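Local coordinates for protein nitrilotriacetate monooxygenase (Burkholderia pseudomallei, PDB 3SDO) that probably acts as a flavin-dependent monooxygenase of the luciferase-like, TIM-barrel family, using FMN and molecular oxygen to oxidise an organic substrate, at residues A[62-67]-A[134-139]; A[283-288]-A[370-375]; A[305-310]-A[331-336]; A[8-13]-A[419-424]. One frame throughout, in Å; residues are numbered along the deposited sequence.

Contact 1. Residues A[62-67]-A[134-139]; sequences SAYVTP and EGTGKN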
loop_
_atom_site.group_PDB
_atom_site.type_symbol
_atom_site.label_atom_id
_atom_site.label_comp_id
_atom_site.label_asym_id
_atom_site.label_seq_id
_atom_site.Cartn_x
_atom_site.Cartn_y
_atom_site.Cartn_z
ATOM N N SER A 62 -5.546 -9.949 4.032
ATOM C CA SER A 62 -5.639 -10.472 5.386
ATOM C C SER A 62 -4.541 -9.859 6.239
ATOM O O SER A 62 -3.550 -9.346 5.717
ATOM C CB SER A 62 -5.505 -12.002 5.380
ATOM O OG SER A 62 -4.244 -12.402 4.837
ATOM N N ALA A 63 -4.718 -9.914 7.559
ATOM C CA ALA A 63 -3.717 -9.380 8.480
ATOM C C ALA A 63 -3.565 -10.269 9.711
ATOM O O ALA A 63 -3.408 -9.772 10.816
ATOM C CB ALA A 63 -4.072 -7.957 8.884
ATOM N N TYR A 64 -3.585 -11.578 9.491
ATOM C CA TYR A 64 -3.508 -12.571 10.568
ATOM C C TYR A 64 -2.992 -13.874 10.003
ATOM O O TYR A 64 -3.438 -14.317 8.939
ATOM C CB TYR A 64 -4.867 -12.789 11.242
ATOM C CG TYR A 64 -4.787 -13.670 12.467
ATOM C CD1 TYR A 64 -4.093 -13.246 13.600
ATOM C CD2 TYR A 64 -5.387 -14.930 12.496
ATOM C CE1 TYR A 64 -4.004 -14.042 14.726
ATOM C CE2 TYR A 64 -5.294 -15.742 13.634
ATOM C CZ TYR A 64 -4.598 -15.281 14.741
ATOM O OH TYR A 64 -4.470 -16.062 15.878
ATOM N N VAL A 65 -2.052 -14.473 10.726
ATOM C CA VAL A 65 -1.369 -15.693 10.311
ATOM C C VAL A 65 -1.289 -16.642 11.467
ATOM O O VAL A 65 -1.079 -16.204 12.605
ATOM C CB VAL A 65 0.103 -15.405 9.897
ATOM C CG1 VAL A 65 0.905 -16.710 9.690
ATOM C CG2 VAL A 65 0.132 -14.597 8.688
ATOM N N THR A 66 -1.477 -17.932 11.174
ATOM C CA THR A 66 -1.106 -19.023 12.087
ATOM C C THR A 66 -0.353 -20.080 11.282
ATOM O O THR A 66 -0.399 -20.075 10.056
ATOM C CB THR A 66 -2.331 -19.721 12.744
ATOM O OG1 THR A 66 -2.891 -20.665 11.819
ATOM C CG2 THR A 66 -3.395 -18.725 13.174
ATOM N N PRO A 67 0.331 -21.015 11.963
ATOM C CA PRO A 67 1.023 -22.065 11.189
ATOM C C PRO A 67 0.076 -22.961 10.351
ATOM O O PRO A 67 0.554 -23.726 9.541
ATOM C CB PRO A 67 1.773 -22.886 12.262
ATOM C CG PRO A 67 1.824 -21.972 13.504
ATOM C CD PRO A 67 0.602 -21.095 13.417
ATOM N N GLU A 134 -11.038 -14.212 12.193
ATOM C CA GLU A 134 -11.010 -14.316 13.643
ATOM C C GLU A 134 -9.557 -14.381 14.111
ATOM O O GLU A 134 -8.781 -15.192 13.596
ATOM C CB GLU A 134 -11.788 -15.553 14.150
ATOM C CG GLU A 134 -12.312 -15.382 15.586
ATOM C CD GLU A 134 -12.615 -16.683 16.310
ATOM O OE1 GLU A 134 -12.450 -17.782 15.724
ATOM O OE2 GLU A 134 -13.036 -16.598 17.494
ATOM N N GLY A 135 -9.201 -13.520 15.068
ATOM C CA GLY A 135 -7.827 -13.412 15.569
ATOM C C GLY A 135 -7.068 -12.163 15.119
ATOM O O GLY A 135 -6.082 -11.776 15.745
ATOM N N THR A 136 -7.504 -11.534 14.025
ATOM C CA THR A 136 -6.849 -10.340 13.495
ATOM C C THR A 136 -6.602 -9.273 14.547
ATOM O O THR A 136 -5.545 -8.665 14.570
ATOM C CB THR A 136 -7.658 -9.721 12.330
ATOM O OG1 THR A 136 -7.909 -10.736 11.348
ATOM C CG2 THR A 136 -6.878 -8.532 11.657
ATOM N N GLY A 137 -7.587 -9.059 15.415
ATOM C CA GLY A 137 -7.505 -8.078 16.492
ATOM C C GLY A 137 -6.305 -8.248 17.406
ATOM O O GLY A 137 -5.837 -7.285 17.994
ATOM N N LYS A 138 -5.792 -9.473 17.487
ATOM C CA LYS A 138 -4.580 -9.774 18.240
ATOM C C LYS A 138 -3.324 -9.070 17.695
ATOM O O LYS A 138 -2.327 -8.955 18.417
ATOM C CB LYS A 138 -4.341 -11.306 18.302
ATOM C CG LYS A 138 -5.327 -12.042 19.183
ATOM C CD LYS A 138 -5.293 -13.557 18.948
ATOM C CE LYS A 138 -5.945 -14.293 20.103
ATOM N NZ LYS A 138 -6.534 -15.588 19.693
ATOM N N ASN A 139 -3.367 -8.626 16.435
ATOM C CA ASN A 139 -2.267 -7.851 15.856
ATOM C C ASN A 139 -2.406 -6.342 16.019
ATOM O O ASN A 139 -1.561 -5.593 15.526
ATOM C CB ASN A 139 -2.068 -8.230 14.381
ATOM C CG ASN A 139 -1.483 -9.603 14.238
ATOM O OD1 ASN A 139 -0.769 -10.050 15.128
ATOM N ND2 ASN A 139 -1.774 -10.286 13.129
HETATM O O HOH W 1 -7.109 -10.435 8.750
HETATM O O HOH W 2 -0.777 -12.989 12.833
#
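Tyr64 and Thr136 bring the two backbones together, with their CA atoms 5.0 Å apart. Residues 62-67 form an extended loop without regular structure. Residues 134-139 start as a turn and coil into a short 3-10 segment at 136-139. Both are loops that follow parallel strands of the luciferase-like TIM barrel, 56-59 and 124-129. Asp61 and His147, predicted to bind FMN, lie close by, so the contact probably borders the flavin site.

The ring of Tyr64 carries the packing. CG stands anti to the backbone N (chi1 -173°), which lays the ring along the turn at Gly135. Gly135 CA sits over one face as a CH-pi contact, 3.9 Å from the ring centroid. Gly135 has no side chain, and its backbone lies directly against the ring, with Gly135 C and Thr136 N over the same face. Gly135 O lies 3.2 Å from Tyr64 CE1. Lys138 passes the phenol end with its CD. Tyr64 OH makes a weak hydrogen bond to Glu201 of the second subunit, and Asn139 OD1 accepts a hydrogen bond from Gly202 N of that subunit.

Two waters stitch the loops together. Water 1 accepts from Ala63 N and donates to Thr136 OG1, whose hydroxyl also pairs with Ile133 O. Water 2 accepts from both Val65 N and Asn139 ND2. Beside it, Asn139 ND2 donates directly to Ala63 O at 2.9 Å, with an N-H...O angle of 158°. The acceptor lies in the amide plane of Asn139, while the donor is tilted 27° from the carbonyl plane of Ala63.

Contact 2. Residues A[283-288]-A[370-375]; sequences EADDKY and AFIGTP
Ile372 is the side chain that meets the helix. Its CB carries two branches, and each has its own neighbour. CG2 stands anti to the backbone N and reaches the helix backbone, 4.1 Å from Ala284 O. It also lies 4.2 Å from Ala284 CB and borders Asp285 OD1, which is hydrogen-bonded to Gln281. CG1 leaves anti to the carbonyl carbon (chi1 -59°) and carries the chain toward Tyr288. At the tip, CD1 rests over one face of the Tyr288 ring, 3.9 Å from its centroid and displaced toward the rim. The closest ring atom is Tyr288 CD1, 3.5 Å from Ile372 CD1. This is a CH-pi contact, with Ile372 CD1 27° off the ring normal; the two side chains cross at about a right angle.

One residue on, the backbone of Gly373 packs against Ala284. Ala284 CB lies 3.6 Å from Gly373 CA. No hydrogen bond joins the two segments. Gln281 makes a polar link instead, because its NE2 also donates to Ile372 O. Residues 372-373 form a short strand parallel to 268-277, and helix 281-292 follows that strand in the chain. The arrangement is the helix-on-strand packing characteristic of the outer layer of a TIM barrel.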
loop_
_atom_site.group_PDB
_atom_site.type_symbol
_atom_site.label_atom_id
_atom_site.label_comp_id
_atom_site.label_asym_id
_atom_site.label_seq_id
_atom_site.Cartn_x
_atom_site.Cartn_y
_atom_site.Cartn_z
ATOM N N GLU A 283 -11.877 -32.156 -22.038
ATOM C CA GLU A 283 -10.699 -31.325 -21.813
ATOM C C GLU A 283 -10.891 -30.407 -20.592
ATOM O O GLU A 283 -9.979 -30.266 -19.760
ATOM C CB GLU A 283 -10.462 -30.487 -23.072
ATOM C CG GLU A 283 -9.131 -29.791 -23.215
ATOM C CD GLU A 283 -9.041 -29.013 -24.544
ATOM O OE1 GLU A 283 -9.335 -29.614 -25.615
ATOM O OE2 GLU A 283 -8.700 -27.804 -24.515
ATOM N N ALA A 284 -12.074 -29.783 -20.506
ATOM C CA ALA A 284 -12.482 -29.040 -19.318
ATOM C C ALA A 284 -12.409 -29.899 -18.057
ATOM O O ALA A 284 -11.882 -29.460 -17.015
ATOM C CB ALA A 284 -13.898 -28.493 -19.486
ATOM N N ASP A 285 -12.964 -31.103 -18.157
ATOM C CA ASP A 285 -13.007 -32.044 -17.040
ATOM C C ASP A 285 -11.583 -32.477 -16.613
ATOM O O ASP A 285 -11.319 -32.688 -15.441
ATOM C CB ASP A 285 -13.847 -33.284 -17.409
ATOM C CG ASP A 285 -15.376 -33.033 -17.373
ATOM O OD1 ASP A 285 -15.874 -31.999 -16.855
ATOM O OD2 ASP A 285 -16.107 -33.909 -17.869
ATOM N N ASP A 286 -10.680 -32.612 -17.582
ATOM C CA ASP A 286 -9.294 -32.994 -17.307
ATOM C C ASP A 286 -8.622 -31.871 -16.524
ATOM O O ASP A 286 -7.874 -32.133 -15.577
ATOM C CB ASP A 286 -8.510 -33.260 -18.599
ATOM C CG ASP A 286 -8.907 -34.564 -19.302
ATOM O OD1 ASP A 286 -9.528 -35.472 -18.693
ATOM O OD2 ASP A 286 -8.569 -34.680 -20.506
ATOM N N LYS A 287 -8.904 -30.623 -16.908
ATOM C CA LYS A 287 -8.324 -29.470 -16.224
ATOM C C LYS A 287 -8.868 -29.382 -14.809
ATOM O O LYS A 287 -8.151 -29.053 -13.872
ATOM C CB LYS A 287 -8.637 -28.158 -16.956
ATOM C CG LYS A 287 -7.844 -27.960 -18.240
ATOM C CD LYS A 287 -8.071 -26.562 -18.814
ATOM C CE LYS A 287 -7.596 -26.536 -20.252
ATOM N NZ LYS A 287 -7.908 -25.276 -20.925
ATOM N N TYR A 288 -10.151 -29.662 -14.667
ATOM C CA TYR A 288 -10.774 -29.669 -13.364
ATOM C C TYR A 288 -10.143 -30.749 -12.462
ATOM O O TYR A 288 -9.874 -30.520 -11.287
ATOM C CB TYR A 288 -12.258 -29.892 -13.538
ATOM C CG TYR A 288 -13.007 -30.083 -12.254
ATOM C CD1 TYR A 288 -13.147 -29.046 -11.346
ATOM C CD2 TYR A 288 -13.582 -31.294 -11.960
ATOM C CE1 TYR A 288 -13.844 -29.224 -10.152
ATOM C CE2 TYR A 288 -14.278 -31.482 -10.779
ATOM C CZ TYR A 288 -14.410 -30.441 -9.883
ATOM O OH TYR A 288 -15.114 -30.650 -8.713
ATOM N N ALA A 370 -21.708 -26.035 -13.787
ATOM C CA ALA A 370 -22.260 -25.159 -14.845
ATOM C C ALA A 370 -21.195 -24.214 -15.427
ATOM O O ALA A 370 -21.320 -23.815 -16.586
ATOM C CB ALA A 370 -23.490 -24.361 -14.342
ATOM N N PHE A 371 -20.153 -23.889 -14.645
ATOM C CA PHE A 371 -19.042 -23.064 -15.146
ATOM C C PHE A 371 -17.790 -23.896 -15.535
ATOM O O PHE A 371 -16.688 -23.349 -15.640
ATOM C CB PHE A 371 -18.662 -21.972 -14.136
ATOM C CG PHE A 371 -19.718 -20.936 -13.936
ATOM C CD1 PHE A 371 -19.944 -19.967 -14.891
ATOM C CD2 PHE A 371 -20.486 -20.920 -12.791
ATOM C CE1 PHE A 371 -20.940 -19.007 -14.719
ATOM C CE2 PHE A 371 -21.480 -19.959 -12.620
ATOM C CZ PHE A 371 -21.684 -18.993 -13.592
ATOM N N ILE A 372 -17.983 -25.198 -15.768
ATOM C CA ILE A 372 -16.927 -26.093 -16.247
ATOM C C ILE A 372 -17.375 -26.742 -17.560
ATOM O O ILE A 372 -18.337 -27.525 -17.590
ATOM C CB ILE A 372 -16.595 -27.193 -15.187
ATOM C CG1 ILE A 372 -16.143 -26.544 -13.866
ATOM C CG2 ILE A 372 -15.509 -28.122 -15.665
ATOM C CD1 ILE A 372 -16.080 -27.564 -12.676
ATOM N N GLY A 373 -16.697 -26.407 -18.653
ATOM C CA GLY A 373 -17.074 -26.950 -19.973
ATOM C C GLY A 373 -16.488 -26.139 -21.111
ATOM O O GLY A 373 -15.447 -25.513 -20.953
ATOM N N THR A 374 -17.164 -26.141 -22.254
ATOM C CA THR A 374 -16.669 -25.442 -23.429
ATOM C C THR A 374 -16.862 -23.938 -23.313
ATOM O O THR A 374 -17.748 -23.469 -22.563
ATOM C CB THR A 374 -17.390 -25.886 -24.684
ATOM O OG1 THR A 374 -18.769 -25.526 -24.545
ATOM C CG2 THR A 374 -17.219 -27.428 -24.897
ATOM N N PRO A 375 -16.066 -23.167 -24.068
ATOM C CA PRO A 375 -16.278 -21.718 -24.065
ATOM C C PRO A 375 -17.729 -21.288 -24.314
ATOM O O PRO A 375 -18.231 -20.421 -23.609
ATOM C CB PRO A 375 -15.346 -21.221 -25.173
ATOM C CG PRO A 375 -14.209 -22.240 -25.197
ATOM C CD PRO A 375 -14.834 -23.556 -24.782
#

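Contact 3. Residues A[305-310]-A[331-336]; sequences SHFFQQ and DGFQST
His306, Gln309 and Asp331 share one water, which has four hydrogen bonds. It donates to His306 O and Asp331 OD2, and accepts from Gln309 N and Asp331 N. It thus bridges the end of one helix and the turn that leads into the next. Beside it, Gln309 NE2 donates a weak hydrogen bond to Asp331 OD1 at 3.3 Å, with the amide and carboxylate planes 60° apart.

His306, Phe307 and Phe333 form an aromatic cluster next to this water. Phe307 turns its edge to the face of Phe333 in a T-shaped pair, with centroids 5.4 Å apart and planes at 86°. Phe307 CD1 makes the nearest approach, 3.7 Å from Phe333 CG. The opposite faces of the Phe307 ring are both occupied. His306 CD2 lies over one, near the rim. Thr336 chi1 of -60° places CG2 over the centre of the other, 4.0 Å from the centroid. His306 also meets the far end of Phe333, where NE2 is 3.5 Å from Phe333 CZ and the rings are oblique.

The cluster joins the end of helix 297-307 to the start of helix 334-346. Helix 351-363 lies alongside, with Val358 and Arg362 touching Phe307.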
loop_
_atom_site.group_PDB
_atom_site.type_symbol
_atom_site.label_atom_id
_atom_site.label_comp_id
_atom_site.label_asym_id
_atom_site.label_seq_id
_atom_site.Cartn_x
_atom_site.Cartn_y
_atom_site.Cartn_z
ATOM N N SER A 305 -10.785 -35.686 8.563
ATOM C CA SER A 305 -10.488 -36.021 9.967
ATOM C C SER A 305 -11.047 -34.945 10.921
ATOM O O SER A 305 -11.550 -35.258 11.996
ATOM C CB SER A 305 -8.955 -36.167 10.126
ATOM O OG SER A 305 -8.568 -36.638 11.407
ATOM N N HIS A 306 -10.970 -33.690 10.497
ATOM C CA HIS A 306 -11.496 -32.532 11.232
ATOM C C HIS A 306 -12.971 -32.694 11.667
ATOM O O HIS A 306 -13.372 -32.275 12.762
ATOM C CB HIS A 306 -11.299 -31.272 10.337
ATOM C CG HIS A 306 -11.973 -30.032 10.829
ATOM N ND1 HIS A 306 -11.586 -29.375 11.978
ATOM C CD2 HIS A 306 -12.987 -29.302 10.302
ATOM C CE1 HIS A 306 -12.350 -28.308 12.153
ATOM N NE2 HIS A 306 -13.208 -28.239 11.147
ATOM N N PHE A 307 -13.776 -33.295 10.804
ATOM C CA PHE A 307 -15.196 -33.411 11.064
ATOM C C PHE A 307 -15.548 -34.614 11.923
ATOM O O PHE A 307 -16.657 -34.688 12.440
ATOM C CB PHE A 307 -15.959 -33.435 9.743
ATOM C CG PHE A 307 -15.844 -32.139 8.959
ATOM C CD1 PHE A 307 -16.291 -30.947 9.499
ATOM C CD2 PHE A 307 -15.280 -32.119 7.694
ATOM C CE1 PHE A 307 -16.182 -29.750 8.788
ATOM C CE2 PHE A 307 -15.160 -30.919 6.976
ATOM C CZ PHE A 307 -15.619 -29.737 7.525
ATOM N N PHE A 308 -14.615 -35.550 12.073
ATOM C CA PHE A 308 -14.865 -36.787 12.804
ATOM C C PHE A 308 -13.946 -36.948 14.022
ATOM O O PHE A 308 -13.414 -38.032 14.271
ATOM C CB PHE A 308 -14.700 -37.981 11.856
ATOM C CG PHE A 308 -15.782 -38.098 10.829
ATOM C CD1 PHE A 308 -16.940 -38.806 11.109
ATOM C CD2 PHE A 308 -15.638 -37.522 9.581
ATOM C CE1 PHE A 308 -17.942 -38.937 10.164
ATOM C CE2 PHE A 308 -16.614 -37.651 8.620
ATOM C CZ PHE A 308 -17.774 -38.364 8.910
ATOM N N GLN A 309 -13.770 -35.875 14.784
ATOM C CA GLN A 309 -12.980 -35.899 16.015
ATOM C C GLN A 309 -11.568 -36.486 15.806
ATOM O O GLN A 309 -11.085 -37.285 16.617
ATOM C CB GLN A 309 -13.737 -36.661 17.118
ATOM C CG GLN A 309 -15.120 -36.074 17.428
ATOM C CD GLN A 309 -15.796 -36.695 18.641
ATOM O OE1 GLN A 309 -16.095 -37.890 18.665
ATOM N NE2 GLN A 309 -16.110 -35.858 19.631
ATOM N N GLN A 310 -10.923 -36.057 14.721
ATOM C CA GLN A 310 -9.558 -36.468 14.355
ATOM C C GLN A 310 -9.370 -37.957 14.092
ATOM O O GLN A 310 -8.285 -38.502 14.288
ATOM C CB GLN A 310 -8.528 -35.993 15.372
ATOM C CG GLN A 310 -8.458 -34.463 15.441
ATOM C CD GLN A 310 -8.980 -33.930 16.738
ATOM O OE1 GLN A 310 -10.197 -33.879 16.962
ATOM N NE2 GLN A 310 -8.062 -33.524 17.617
ATOM N N ASP A 331 -17.125 -32.890 16.593
ATOM C CA ASP A 331 -16.983 -31.727 17.467
ATOM C C ASP A 331 -17.925 -30.599 17.014
ATOM O O ASP A 331 -17.473 -29.551 16.546
ATOM C CB ASP A 331 -15.523 -31.240 17.479
ATOM C CG ASP A 331 -14.556 -32.279 18.058
ATOM O OD1 ASP A 331 -14.848 -32.812 19.146
ATOM O OD2 ASP A 331 -13.510 -32.564 17.434
ATOM N N GLY A 332 -19.233 -30.819 17.148
ATOM C CA GLY A 332 -20.235 -29.824 16.753
ATOM C C GLY A 332 -20.504 -29.720 15.256
ATOM O O GLY A 332 -21.243 -28.836 14.820
ATOM N N PHE A 333 -19.913 -30.611 14.459
ATOM C CA PHE A 333 -20.157 -30.616 13.022
ATOM C C PHE A 333 -21.055 -31.785 12.613
ATOM O O PHE A 333 -20.969 -32.256 11.488
ATOM C CB PHE A 333 -18.842 -30.691 12.237
ATOM C CG PHE A 333 -17.829 -29.652 12.633
ATOM C CD1 PHE A 333 -17.998 -28.326 12.260
ATOM C CD2 PHE A 333 -16.690 -30.010 13.341
ATOM C CE1 PHE A 333 -17.060 -27.356 12.614
ATOM C CE2 PHE A 333 -15.740 -29.047 13.700
ATOM C CZ PHE A 333 -15.935 -27.717 13.335
ATOM N N GLN A 334 -21.922 -32.242 13.512
ATOM C CA GLN A 334 -22.742 -33.428 13.232
ATOM C C GLN A 334 -23.586 -33.302 11.968
ATOM O O GLN A 334 -23.798 -34.301 11.283
ATOM C CB GLN A 334 -23.645 -33.799 14.403
ATOM C CG GLN A 334 -22.906 -34.327 15.621
ATOM C CD GLN A 334 -22.388 -33.226 16.521
ATOM O OE1 GLN A 334 -22.545 -32.027 16.228
ATOM N NE2 GLN A 334 -21.777 -33.619 17.629
ATOM N N SER A 335 -24.056 -32.093 11.653
ATOM C CA SER A 335 -24.837 -31.886 10.434
ATOM C C SER A 335 -23.974 -32.082 9.183
ATOM O O SER A 335 -24.449 -32.573 8.146
ATOM C CB SER A 335 -25.494 -30.491 10.415
ATOM O OG SER A 335 -24.686 -29.531 9.745
ATOM N N THR A 336 -22.707 -31.677 9.270
ATOM C CA THR A 336 -21.776 -31.880 8.163
ATOM C C THR A 336 -21.427 -33.361 8.034
ATOM O O THR A 336 -21.354 -33.888 6.919
ATOM C CB THR A 336 -20.487 -31.047 8.330
ATOM O OG1 THR A 336 -20.828 -29.669 8.389
ATOM C CG2 THR A 336 -19.559 -31.256 7.154
HETATM O O HOH W 3 -14.757 -33.201 14.824
#

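Contact 4. Residues A[8-13]-A[419-424]; sequences KHIHFG and RGYFDP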
loop_
_atom_site.group_PDB
_atom_site.type_symbol
_atom_site.label_atom_id
_atom_site.label_comp_id
_atom_site.label_asym_id
_atom_site.label_seq_id
_atom_site.Cartn_x
_atom_site.Cartn_y
_atom_site.Cartn_z
ATOM N N LYS A 8 -26.102 -7.236 -23.523
ATOM C CA LYS A 8 -25.388 -6.106 -22.991
ATOM C C LYS A 8 -23.994 -6.487 -22.502
ATOM O O LYS A 8 -23.748 -7.631 -22.119
ATOM C CB LYS A 8 -26.160 -5.445 -21.859
ATOM C CG LYS A 8 -26.288 -6.261 -20.608
ATOM C CD LYS A 8 -27.166 -5.499 -19.615
ATOM C CE LYS A 8 -27.250 -6.179 -18.264
ATOM N NZ LYS A 8 -28.404 -5.621 -17.480
ATOM N N HIS A 9 -23.111 -5.498 -22.484
ATOM C CA HIS A 9 -21.786 -5.661 -21.919
ATOM C C HIS A 9 -21.802 -6.205 -20.473
ATOM O O HIS A 9 -22.458 -5.651 -19.581
ATOM C CB HIS A 9 -21.023 -4.340 -21.987
ATOM C CG HIS A 9 -19.684 -4.389 -21.335
ATOM N ND1 HIS A 9 -18.567 -4.920 -21.947
ATOM C CD2 HIS A 9 -19.283 -3.978 -20.108
ATOM C CE1 HIS A 9 -17.538 -4.829 -21.125
ATOM N NE2 HIS A 9 -17.946 -4.262 -20.001
ATOM N N ILE A 10 -21.069 -7.288 -20.267
ATOM C CA ILE A 10 -20.872 -7.866 -18.947
ATOM C C ILE A 10 -19.550 -7.356 -18.388
ATOM O O ILE A 10 -18.495 -7.544 -19.006
ATOM C CB ILE A 10 -20.893 -9.401 -19.016
ATOM C CG1 ILE A 10 -22.262 -9.862 -19.540
ATOM C CG2 ILE A 10 -20.537 -10.021 -17.632
ATOM C CD1 ILE A 10 -22.358 -11.364 -19.801
ATOM N N HIS A 11 -19.602 -6.648 -17.253
ATOM C CA HIS A 11 -18.379 -6.148 -16.621
ATOM C C HIS A 11 -17.611 -7.302 -15.960
ATOM O O HIS A 11 -18.214 -8.213 -15.403
ATOM C CB HIS A 11 -18.704 -5.096 -15.539
ATOM C CG HIS A 11 -19.499 -3.922 -16.030
ATOM N ND1 HIS A 11 -18.915 -2.836 -16.654
ATOM C CD2 HIS A 11 -20.828 -3.650 -15.963
ATOM C CE1 HIS A 11 -19.858 -1.961 -16.973
ATOM N NE2 HIS A 11 -21.026 -2.424 -16.556
ATOM N N PHE A 12 -16.283 -7.234 -15.973
ATOM C CA PHE A 12 -15.456 -8.196 -15.243
ATOM C C PHE A 12 -14.412 -7.529 -14.400
ATOM O O PHE A 12 -13.796 -6.526 -14.800
ATOM C CB PHE A 12 -14.744 -9.130 -16.207
ATOM C CG PHE A 12 -15.670 -10.095 -16.888
ATOM C CD1 PHE A 12 -15.960 -11.300 -16.313
ATOM C CD2 PHE A 12 -16.264 -9.764 -18.088
ATOM C CE1 PHE A 12 -16.837 -12.195 -16.930
ATOM C CE2 PHE A 12 -17.108 -10.632 -18.717
ATOM C CZ PHE A 12 -17.409 -11.862 -18.124
ATOM N N GLY A 13 -14.177 -8.132 -13.246
ATOM C CA GLY A 13 -13.001 -7.850 -12.431
ATOM C C GLY A 13 -12.219 -9.138 -12.274
ATOM O O GLY A 13 -12.779 -10.219 -12.424
ATOM N N ARG A 419 -21.325 -12.670 -29.161
ATOM C CA ARG A 419 -22.745 -12.730 -28.825
ATOM C C ARG A 419 -23.321 -11.411 -28.296
ATOM O O ARG A 419 -24.507 -11.362 -27.928
ATOM C CB ARG A 419 -22.993 -13.870 -27.819
ATOM C CG ARG A 419 -22.532 -15.207 -28.375
ATOM C CD ARG A 419 -22.391 -16.322 -27.322
ATOM N NE ARG A 419 -23.675 -16.757 -26.801
ATOM C CZ ARG A 419 -23.855 -17.833 -26.037
ATOM N NH1 ARG A 419 -22.836 -18.661 -25.733
ATOM N NH2 ARG A 419 -25.076 -18.108 -25.602
ATOM N N GLY A 420 -22.513 -10.345 -28.287
ATOM C CA GLY A 420 -22.998 -9.009 -27.865
ATOM C C GLY A 420 -23.046 -8.777 -26.375
ATOM O O GLY A 420 -23.727 -7.851 -25.880
ATOM N N TYR A 421 -22.298 -9.602 -25.642
ATOM C CA TYR A 421 -22.268 -9.534 -24.196
ATOM C C TYR A 421 -20.897 -9.122 -23.601
ATOM O O TYR A 421 -20.680 -9.277 -22.403
ATOM C CB TYR A 421 -22.727 -10.877 -23.619
ATOM C CG TYR A 421 -24.231 -11.086 -23.580
ATOM C CD1 TYR A 421 -24.967 -10.696 -22.481
ATOM C CD2 TYR A 421 -24.900 -11.720 -24.612
ATOM C CE1 TYR A 421 -26.348 -10.903 -22.425
ATOM C CE2 TYR A 421 -26.280 -11.942 -24.559
ATOM C CZ TYR A 421 -26.990 -11.525 -23.452
ATOM O OH TYR A 421 -28.344 -11.729 -23.365
ATOM N N PHE A 422 -19.989 -8.601 -24.427
ATOM C CA PHE A 422 -18.709 -8.062 -23.942
ATOM C C PHE A 422 -18.016 -7.197 -24.979
ATOM O O PHE A 422 -17.657 -7.664 -26.073
ATOM C CB PHE A 422 -17.758 -9.180 -23.508
ATOM C CG PHE A 422 -16.460 -8.676 -22.884
ATOM C CD1 PHE A 422 -16.458 -8.134 -21.610
ATOM C CD2 PHE A 422 -15.258 -8.763 -23.564
ATOM C CE1 PHE A 422 -15.273 -7.665 -21.027
ATOM C CE2 PHE A 422 -14.074 -8.284 -22.996
ATOM C CZ PHE A 422 -14.087 -7.741 -21.717
ATOM N N ASP A 423 -17.812 -5.942 -24.605
ATOM C CA ASP A 423 -17.066 -4.962 -25.399
ATOM C C ASP A 423 -15.661 -4.823 -24.791
ATOM O O ASP A 423 -15.505 -4.262 -23.713
ATOM C CB ASP A 423 -17.858 -3.637 -25.338
ATOM C CG ASP A 423 -17.198 -2.486 -26.077
ATOM O OD1 ASP A 423 -16.137 -2.676 -26.678
ATOM O OD2 ASP A 423 -17.771 -1.372 -26.028
ATOM N N PRO A 424 -14.631 -5.362 -25.459
ATOM C CA PRO A 424 -13.272 -5.343 -24.907
ATOM C C PRO A 424 -12.538 -3.989 -24.992
ATOM O O PRO A 424 -11.472 -3.817 -24.359
ATOM C CB PRO A 424 -12.543 -6.395 -25.762
ATOM C CG PRO A 424 -13.255 -6.390 -27.054
ATOM C CD PRO A 424 -14.685 -6.041 -26.771
#
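The His9 ring receives Asp423 N at its edge, in the ring plane. This backbone N-H donates to His9 ND1 at 2.9 Å, with an N-H...N angle of 168°, so ND1 is the acceptor. CG of His9 stands anti to the backbone N (chi1 176°), which carries the imidazole along the side of Phe422. The two ring planes are 22° apart, but the rings are so far displaced that little of one lies over the other; His9 CE1 comes 3.5 Å from Phe422 CD1. The Phe422 ring has Ile10 O at its edge, in plane, 3.4 Å from CD1. That buried carbonyl oxygen has no hydrogen-bond partner in the model. Phe12 approaches the same ring obliquely, with CD2 3.7 Å from Phe422 CE1, and completes an aromatic cluster. Over one face of Tyr421 lies Lys8 N, offset toward the rim.

The backbones are joined by Ile10 N, which donates to Tyr421 O at 2.9 Å. Ile10 CD1 also packs on Tyr421 CD1 at 3.8 Å, while Tyr421 OH is hydrogen-bonded to Asp387.

Gly420 ends helix 401-418 with a Schellman motif, and the chain then turns back past the N-terminal residues. Strand 11-15 pairs with 56-59 and 393-396 in the barrel sheet. Helix 401-418 packs over it, with Phe408 edge-to-face on Phe12 and Leu416 touching both Phe12 and Phe422.

Contact 4 opens first, at residues 8-13, and closes last, at 419-424. It joins the first barrel strand to the loop after helix 401-418, and its long loop encloses the other three contacts. Contact 1 comes next and closes before contact 2 opens. It ties two loops that follow barrel strands and lies across the chain's centre from contact 4. Contact 2 then joins helix 281-292 to strand 372-373. Contact 3 lies within the loop of contact 2 and links helices 297-307 and 334-346. Contacts 2 and 4 reach the same sheet, their nearest atoms about 5 Å apart. Contacts 3 and 4 are farthest apart, with centres about 43 Å apart.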